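Autophagy protein 5 (Saccharomyces cerevisiae, PDB 2DYO) takes part in autophagic vesicle formation and cytoplasm-to-vacuole transport, is required for mitophagy and nucleophagy, and is conjugated to Atg12 through an isopeptide bond. Local coordinates at residues D238-K243 and I260-L265; P230-I235 and Y267-K272; Q9-G14 and S271-F276. All coordinates share one frame; numbering follows the deposited sequence.

Interaction 1 (D238-K243 and I260-L265); sequences DILDVK and IPWHML
Ile239 and Trp262 have the CA atoms that come nearest across this contact, yet those two atoms are still 11.0 Å apart, so the backbones do not meet and side chains, chiefly the indole, span the gap. The setting is UblB, the second ubiquitin-like domain of the protein, where the end of the short helix 236-239 faces the loop that joins strand 258-260 to helix 266-273. In that loop Pro261 to Met264 form a type I beta turn, closed by a backbone bond from Met264 N to Pro261 O of 3.1 Å, with Trp262 as its second residue. The indole leaves the turn beside the backbone N, with CG anti to the carbonyl carbon (chi1 -75°), and its six-membered ring extends to the helix end. Ile239 reaches it from the opposite direction and touches it with both arms of its beta branch. CG1 lies beside the backbone N (chi1 -62°) and carries CD1 to within 3.9 Å of Trp262 CZ3. The other branch, CG2, meets Trp262 CH2 at 4.1 Å, so two neighbouring carbons of the ring are touched by one residue. Leu240, where the chain leaves helical geometry, adds a looser touch through CD2. Both residues approach at a slant to the ring plane, and the interaction is purely apolar. Backbone hydrogen bonds tie the turn to the preceding part of the domain, pairing Trp262 with Lys233 and Met264 with Leu232, while Pro261, His263 and Met264 pack on apolar side chains of another protein chain. Leu240 also touches Val251 of strand 251-255, and its CD2 is 4.4 Å from Trp262 CH2.

Interaction 2 (P230-I235 and Y267-K272); sequences PTLKDI and YDLYSK
Leu232 and Leu269 meet at their tips inside the UblB ubiquitin-like domain, where the loop leading to helix 236-239 passes helix 266-273. The Leu232 side chain starts from a CB still 5.7 Å from Leu269 CD2. CG, set beside the backbone N (chi1 -73°), narrows that gap, lying 4.2 Å from the same Leu269 CD2. Its two methyls then straddle that one atom: Leu232 CD1 stands 4.1 Å and Leu232 CD2 3.8 Å from Leu269 CD2. The two leucines cross at about a right angle, and Ile260 of strand 258-260 packs on both, continuing the apolar cluster to the sheet.

The loop holds its own shape through an ST motif: Thr231 OG1 accepts from Asp234 N, while Asp234 OD1 accepts in return from Thr231 N, which comes from above the carboxylate plane. On the helix, Lys272 NZ forms a salt bridge with Asp268 OD1 and another with an acidic side chain of another protein chain. Between the backbones a single water acts as a bridge, accepting from Tyr267 N at 2.9 Å and donating to Pro230 O at 2.8 Å.

Interaction 3 (Q9-G14 and S271-F276); sequences QLLWNG and SKLRSF
The N-terminal helix 4-12 packs here on the C-terminal end of helix 266-273, the longer helix of the UblB ubiquitin-like domain, with Leu11 meeting Lys272 and Leu273. The backbones come close, the CA atoms of Leu11 and Leu273 being 7.7 Å apart, and one side chain does nearly all the touching. Leu11 points its CB at the other helix and holds CG beside the backbone N (chi1 -62°), which sends CD1 onto the last turn. There the methyl presses on the main chain: CD1 of Leu11 is 3.2 Å from Lys272 O, a tight approach for a carbon, and 3.9 Å from Leu273 CA. The side chain of Leu273 adds a looser apolar contact, its CD1 lying 4.2 Å from Leu11 CD1. Leu11 is thus lodged against a carbonyl and an alpha carbon more than against another side chain. Lys272 meets Leu11 through its carbonyl, its side chain taking no part in the touch.

On the other segment, Asn13 N keeps the helical bond to Gln9 O at 2.9 Å. Alongside it, Asn13 ND2 gives a weak, bent bond to Gln9 OE1 (N-H...O angle 121°).

Another protein chain also packs on Leu11 and Leu273 with apolar groups, so these two leucines belong to a junction of three parts. Beyond the helix end, Phe276 O accepts from Trp147 and Trp151 of helix 142-159, while Trp12 gives its NE1 proton to Arg183 O and meets Phe188 of helix 185-195. The contact therefore sits where the N-terminal helix and helix 266-273 come together with the helical region between the two ubiquitin-like domains.

Overall arrangement
Interactions 1 and 2 lie wholly within UblB, their centres 10 Å apart, and join directly through backbone bonds between the loop 230-235 and the turn in 260-265. Interaction 3 is farther off, about 16 Å from interaction 2 and 21 Å from interaction 1, centre to centre, and links the N-terminal helix 4-12 to UblB. Helix 266-273 is the common element: interaction 2 uses its first half, interaction 3 its C-terminal end, and the loop of interaction 1 leads into it. Along the chain, interactions 2 and 3 end on the same stretch, sharing Ser271 and Lys272, and interaction 1 falls between the segments of interaction 2. One helix thus connects UblB's interior with the protein's N-terminal part.

Interaction 1 (D238-K243 and I260-L265)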
# COMPACT_ATOMS: atom_id res chain seq x y z
N ASP A 238 5.28 -19.83 10.16
CA ASP A 238 5.68 -18.43 10.14
C ASP A 238 4.45 -17.55 10.32
O ASP A 238 4.55 -16.40 10.76
CB ASP A 238 6.34 -18.08 8.80
CG ASP A 238 7.66 -18.80 8.61
OD1 ASP A 238 7.80 -19.49 7.58
OD2 ASP A 238 8.55 -18.66 9.47
N ILE A 239 3.29 -18.09 9.98
CA ILE A 239 2.05 -17.34 10.08
C ILE A 239 1.41 -17.40 11.45
O ILE A 239 1.01 -16.38 12.00
CB ILE A 239 1.05 -17.83 9.02
CG1 ILE A 239 1.63 -17.57 7.62
CG2 ILE A 239 -0.29 -17.13 9.21
CD1 ILE A 239 0.78 -18.11 6.49
N LEU A 240 1.30 -18.60 12.01
CA LEU A 240 0.68 -18.76 13.32
C LEU A 240 1.70 -18.48 14.43
O LEU A 240 2.90 -18.63 14.22
CB LEU A 240 0.12 -20.18 13.48
CG LEU A 240 -0.82 -20.65 12.36
CD1 LEU A 240 -1.29 -22.06 12.64
CD2 LEU A 240 -2.02 -19.70 12.25
N ASP A 241 1.21 -18.05 15.59
CA ASP A 241 2.11 -17.77 16.69
C ASP A 241 2.14 -18.91 17.69
O ASP A 241 1.33 -19.85 17.61
CB ASP A 241 1.72 -16.46 17.41
CG ASP A 241 0.30 -16.49 17.95
OD1 ASP A 241 -0.17 -17.56 18.37
OD2 ASP A 241 -0.34 -15.42 17.97
N VAL A 242 3.08 -18.84 18.62
CA VAL A 242 3.24 -19.86 19.65
C VAL A 242 1.91 -20.26 20.27
O VAL A 242 1.64 -21.44 20.47
CB VAL A 242 4.19 -19.39 20.76
CG1 VAL A 242 4.29 -20.45 21.84
CG2 VAL A 242 5.56 -19.10 20.17
N LYS A 243 1.09 -19.26 20.58
CA LYS A 243 -0.21 -19.52 21.19
C LYS A 243 -1.11 -20.33 20.25
O LYS A 243 -1.94 -21.12 20.71
CB LYS A 243 -0.89 -18.20 21.53
CG LYS A 243 -2.12 -18.33 22.41
CD LYS A 243 -3.35 -17.72 21.76
CE LYS A 243 -3.05 -16.32 21.23
NZ LYS A 243 -2.39 -15.47 22.26
N ILE A 260 -7.49 -15.45 0.79
CA ILE A 260 -6.60 -16.40 0.14
C ILE A 260 -6.71 -17.77 0.81
O ILE A 260 -6.59 -17.90 2.03
CB ILE A 260 -5.13 -15.91 0.19
CG1 ILE A 260 -5.02 -14.51 -0.43
CG2 ILE A 260 -4.24 -16.88 -0.56
CD1 ILE A 260 -5.38 -14.43 -1.90
N PRO A 261 -6.95 -18.83 0.01
CA PRO A 261 -7.07 -20.20 0.52
C PRO A 261 -5.73 -20.72 1.04
O PRO A 261 -4.68 -20.35 0.53
CB PRO A 261 -7.52 -21.00 -0.72
CG PRO A 261 -8.12 -19.97 -1.62
CD PRO A 261 -7.22 -18.78 -1.44
N TRP A 262 -5.76 -21.59 2.05
CA TRP A 262 -4.52 -22.13 2.60
C TRP A 262 -3.74 -22.99 1.61
O TRP A 262 -2.52 -23.11 1.74
CB TRP A 262 -4.80 -22.97 3.86
CG TRP A 262 -5.11 -22.15 5.07
CD1 TRP A 262 -6.35 -21.87 5.57
CD2 TRP A 262 -4.18 -21.48 5.92
NE1 TRP A 262 -6.25 -21.07 6.69
CE2 TRP A 262 -4.92 -20.81 6.92
CE3 TRP A 262 -2.78 -21.37 5.94
CZ2 TRP A 262 -4.32 -20.05 7.93
CZ3 TRP A 262 -2.17 -20.62 6.94
CH2 TRP A 262 -2.94 -19.97 7.93
N HIS A 263 -4.41 -23.59 0.64
CA HIS A 263 -3.71 -24.42 -0.33
C HIS A 263 -3.02 -23.61 -1.42
O HIS A 263 -2.34 -24.17 -2.28
CB HIS A 263 -4.65 -25.46 -0.97
CG HIS A 263 -5.83 -24.86 -1.66
ND1 HIS A 263 -7.01 -24.56 -1.01
CD2 HIS A 263 -6.03 -24.55 -2.97
CE1 HIS A 263 -7.88 -24.09 -1.88
NE2 HIS A 263 -7.32 -24.07 -3.07
N MET A 264 -3.19 -22.30 -1.39
CA MET A 264 -2.55 -21.44 -2.39
C MET A 264 -1.03 -21.56 -2.33
O MET A 264 -0.45 -21.55 -1.25
CB MET A 264 -2.97 -19.99 -2.18
CG MET A 264 -2.10 -18.98 -2.91
SD MET A 264 -3.02 -17.93 -4.03
CE MET A 264 -2.56 -18.67 -5.59
N LEU A 265 -0.40 -21.68 -3.49
CA LEU A 265 1.05 -21.78 -3.59
C LEU A 265 1.69 -20.42 -3.34
O LEU A 265 1.29 -19.42 -3.95
CB LEU A 265 1.45 -22.28 -4.99
CG LEU A 265 1.09 -23.72 -5.35
CD1 LEU A 265 1.32 -23.96 -6.84
CD2 LEU A 265 1.92 -24.67 -4.51

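Interaction 2 (P230-I235 and Y267-K272)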
# COMPACT_ATOMS: atom_id res chain seq x y z
N PRO A 230 6.31 -24.41 -1.61
CA PRO A 230 5.36 -24.37 -0.50
C PRO A 230 4.04 -23.65 -0.72
O PRO A 230 3.94 -22.71 -1.52
CB PRO A 230 6.18 -23.72 0.62
CG PRO A 230 7.05 -22.77 -0.11
CD PRO A 230 7.50 -23.60 -1.32
N THR A 231 3.03 -24.11 0.00
CA THR A 231 1.70 -23.52 -0.02
C THR A 231 1.66 -22.65 1.24
O THR A 231 2.59 -22.71 2.06
CB THR A 231 0.61 -24.58 0.11
OG1 THR A 231 0.77 -25.24 1.37
CG2 THR A 231 0.72 -25.61 -1.01
N LEU A 232 0.62 -21.86 1.41
CA LEU A 232 0.52 -21.04 2.62
C LEU A 232 0.49 -21.95 3.85
O LEU A 232 1.07 -21.63 4.89
CB LEU A 232 -0.74 -20.18 2.59
CG LEU A 232 -0.72 -18.98 1.63
CD1 LEU A 232 -2.01 -18.19 1.77
CD2 LEU A 232 0.49 -18.10 1.95
N LYS A 233 -0.20 -23.08 3.74
CA LYS A 233 -0.28 -24.03 4.85
C LYS A 233 1.11 -24.52 5.22
O LYS A 233 1.43 -24.70 6.39
CB LYS A 233 -1.16 -25.23 4.48
CG LYS A 233 -1.31 -26.25 5.60
CD LYS A 233 -2.26 -25.75 6.68
CE LYS A 233 -2.55 -26.83 7.72
NZ LYS A 233 -3.70 -26.44 8.60
N ASP A 234 1.94 -24.75 4.21
CA ASP A 234 3.31 -25.21 4.41
C ASP A 234 4.13 -24.25 5.27
O ASP A 234 5.08 -24.67 5.94
CB ASP A 234 4.01 -25.40 3.07
CG ASP A 234 3.64 -26.70 2.39
OD1 ASP A 234 3.94 -26.84 1.18
OD2 ASP A 234 3.07 -27.59 3.06
N ILE A 235 3.79 -22.97 5.24
CA ILE A 235 4.55 -22.02 6.05
C ILE A 235 3.72 -21.54 7.23
O ILE A 235 3.91 -20.43 7.73
CB ILE A 235 5.01 -20.79 5.21
CG1 ILE A 235 3.80 -19.99 4.73
CG2 ILE A 235 5.85 -21.26 4.04
CD1 ILE A 235 4.18 -18.59 4.22
N TYR A 267 4.66 -19.22 -4.20
CA TYR A 267 5.29 -18.61 -5.37
C TYR A 267 4.23 -17.90 -6.21
O TYR A 267 4.44 -16.77 -6.66
CB TYR A 267 5.99 -19.65 -6.24
CG TYR A 267 6.37 -19.11 -7.60
CD1 TYR A 267 7.38 -18.15 -7.72
CD2 TYR A 267 5.69 -19.50 -8.75
CE1 TYR A 267 7.69 -17.59 -8.96
CE2 TYR A 267 5.99 -18.95 -9.99
CZ TYR A 267 6.99 -18.00 -10.09
OH TYR A 267 7.29 -17.45 -11.32
N ASP A 268 3.10 -18.57 -6.43
CA ASP A 268 2.01 -17.99 -7.21
C ASP A 268 1.51 -16.72 -6.55
O ASP A 268 1.35 -15.68 -7.20
CB ASP A 268 0.85 -18.98 -7.33
CG ASP A 268 0.91 -19.80 -8.59
OD1 ASP A 268 0.86 -19.19 -9.68
OD2 ASP A 268 1.01 -21.04 -8.50
N LEU A 269 1.25 -16.81 -5.25
CA LEU A 269 0.75 -15.67 -4.50
C LEU A 269 1.70 -14.48 -4.66
O LEU A 269 1.28 -13.39 -5.03
CB LEU A 269 0.60 -16.03 -3.02
CG LEU A 269 -0.10 -15.00 -2.14
CD1 LEU A 269 -1.49 -14.68 -2.69
CD2 LEU A 269 -0.19 -15.53 -0.72
N TYR A 270 2.99 -14.71 -4.40
CA TYR A 270 3.96 -13.63 -4.53
C TYR A 270 4.03 -13.07 -5.95
O TYR A 270 3.84 -11.88 -6.18
CB TYR A 270 5.36 -14.09 -4.14
CG TYR A 270 6.38 -12.99 -4.36
CD1 TYR A 270 6.52 -11.95 -3.44
CD2 TYR A 270 7.13 -12.92 -5.54
CE1 TYR A 270 7.37 -10.87 -3.69
CE2 TYR A 270 7.98 -11.84 -5.81
CZ TYR A 270 8.09 -10.82 -4.87
OH TYR A 270 8.90 -9.74 -5.13
N SER A 271 4.31 -13.94 -6.91
CA SER A 271 4.46 -13.50 -8.30
C SER A 271 3.27 -12.75 -8.86
O SER A 271 3.43 -11.92 -9.75
CB SER A 271 4.79 -14.70 -9.20
OG SER A 271 3.67 -15.56 -9.32
N LYS A 272 2.08 -13.01 -8.33
CA LYS A 272 0.88 -12.35 -8.84
C LYS A 272 0.30 -11.25 -7.97
O LYS A 272 -0.16 -10.22 -8.49
CB LYS A 272 -0.19 -13.41 -9.11
CG LYS A 272 0.19 -14.34 -10.25
CD LYS A 272 -0.73 -15.55 -10.36
CE LYS A 272 -0.33 -16.40 -11.56
NZ LYS A 272 -0.95 -17.74 -11.54
O HOH W 1 5.37 -22.00 -3.76

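Interaction 3 (Q9-G14 and S271-F276)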
# COMPACT_ATOMS: atom_id res chain seq x y z
N GLN A 9 -3.08 -6.18 -13.82
CA GLN A 9 -3.79 -5.01 -14.32
C GLN A 9 -4.89 -4.64 -13.33
O GLN A 9 -5.15 -3.46 -13.08
CB GLN A 9 -4.40 -5.30 -15.69
CG GLN A 9 -5.09 -4.12 -16.36
CD GLN A 9 -4.16 -2.94 -16.60
OE1 GLN A 9 -4.10 -2.00 -15.80
NE2 GLN A 9 -3.43 -2.98 -17.71
N LEU A 10 -5.54 -5.65 -12.76
CA LEU A 10 -6.60 -5.42 -11.79
C LEU A 10 -6.02 -4.78 -10.53
O LEU A 10 -6.65 -3.90 -9.92
CB LEU A 10 -7.27 -6.75 -11.41
CG LEU A 10 -8.19 -7.38 -12.47
CD1 LEU A 10 -8.69 -8.74 -11.98
CD2 LEU A 10 -9.37 -6.45 -12.73
N LEU A 11 -4.83 -5.21 -10.13
CA LEU A 11 -4.18 -4.66 -8.95
C LEU A 11 -3.75 -3.23 -9.22
O LEU A 11 -3.86 -2.35 -8.35
CB LEU A 11 -2.97 -5.52 -8.57
CG LEU A 11 -3.31 -6.97 -8.21
CD1 LEU A 11 -2.03 -7.74 -7.87
CD2 LEU A 11 -4.27 -6.98 -7.01
N TRP A 12 -3.28 -2.99 -10.43
CA TRP A 12 -2.83 -1.66 -10.83
C TRP A 12 -4.02 -0.71 -10.85
O TRP A 12 -3.90 0.45 -10.45
CB TRP A 12 -2.18 -1.71 -12.21
CG TRP A 12 -1.43 -0.47 -12.57
CD1 TRP A 12 -1.80 0.48 -13.49
CD2 TRP A 12 -0.18 -0.03 -12.02
NE1 TRP A 12 -0.85 1.47 -13.55
CE2 TRP A 12 0.15 1.19 -12.66
CE3 TRP A 12 0.68 -0.55 -11.05
CZ2 TRP A 12 1.33 1.89 -12.36
CZ3 TRP A 12 1.85 0.15 -10.75
CH2 TRP A 12 2.16 1.36 -11.40
N ASN A 13 -5.16 -1.21 -11.30
CA ASN A 13 -6.37 -0.40 -11.34
C ASN A 13 -7.03 -0.30 -9.96
O ASN A 13 -8.01 0.42 -9.77
CB ASN A 13 -7.36 -0.98 -12.36
CG ASN A 13 -6.83 -0.93 -13.79
OD1 ASN A 13 -7.43 -1.50 -14.70
ND2 ASN A 13 -5.71 -0.27 -13.98
N GLY A 14 -6.48 -1.03 -8.98
CA GLY A 14 -7.02 -0.98 -7.63
C GLY A 14 -7.10 0.47 -7.21
O GLY A 14 -6.19 1.24 -7.51
N SER A 271 4.31 -13.94 -6.91
CA SER A 271 4.46 -13.50 -8.30
C SER A 271 3.27 -12.75 -8.86
O SER A 271 3.43 -11.92 -9.75
CB SER A 271 4.79 -14.70 -9.20
OG SER A 271 3.67 -15.56 -9.32
N LYS A 272 2.08 -13.01 -8.33
CA LYS A 272 0.88 -12.35 -8.84
C LYS A 272 0.30 -11.25 -7.97
O LYS A 272 -0.16 -10.22 -8.49
CB LYS A 272 -0.19 -13.41 -9.11
CG LYS A 272 0.19 -14.34 -10.25
CD LYS A 272 -0.73 -15.55 -10.36
CE LYS A 272 -0.33 -16.40 -11.56
NZ LYS A 272 -0.95 -17.74 -11.54
N LEU A 273 0.30 -11.45 -6.66
CA LEU A 273 -0.27 -10.46 -5.76
C LEU A 273 0.68 -9.56 -4.97
O LEU A 273 0.23 -8.81 -4.10
CB LEU A 273 -1.25 -11.16 -4.81
CG LEU A 273 -2.70 -11.25 -5.30
CD1 LEU A 273 -2.75 -11.74 -6.75
CD2 LEU A 273 -3.49 -12.17 -4.39
N ARG A 274 1.98 -9.61 -5.25
CA ARG A 274 2.90 -8.74 -4.52
C ARG A 274 2.50 -7.29 -4.77
O ARG A 274 1.91 -6.98 -5.80
CB ARG A 274 4.35 -8.95 -4.97
CG ARG A 274 4.63 -8.51 -6.40
CD ARG A 274 6.10 -8.67 -6.73
NE ARG A 274 6.38 -8.37 -8.14
CZ ARG A 274 7.57 -8.48 -8.71
NH1 ARG A 274 8.62 -8.87 -7.99
NH2 ARG A 274 7.72 -8.19 -10.00
N SER A 275 2.82 -6.41 -3.82
CA SER A 275 2.49 -5.00 -3.94
C SER A 275 3.52 -4.25 -4.80
O SER A 275 4.54 -4.83 -5.20
CB SER A 275 2.39 -4.37 -2.55
OG SER A 275 1.37 -5.02 -1.80
N PHE A 276 3.26 -2.97 -5.06
CA PHE A 276 4.13 -2.16 -5.91
C PHE A 276 5.53 -1.84 -5.37
O PHE A 276 6.34 -1.26 -6.09
CB PHE A 276 3.41 -0.85 -6.30
CG PHE A 276 3.55 0.25 -5.29
CD1 PHE A 276 4.41 1.32 -5.53
CD2 PHE A 276 2.83 0.22 -4.10
CE1 PHE A 276 4.55 2.35 -4.59
CE2 PHE A 276 2.96 1.25 -3.15
CZ PHE A 276 3.82 2.32 -3.40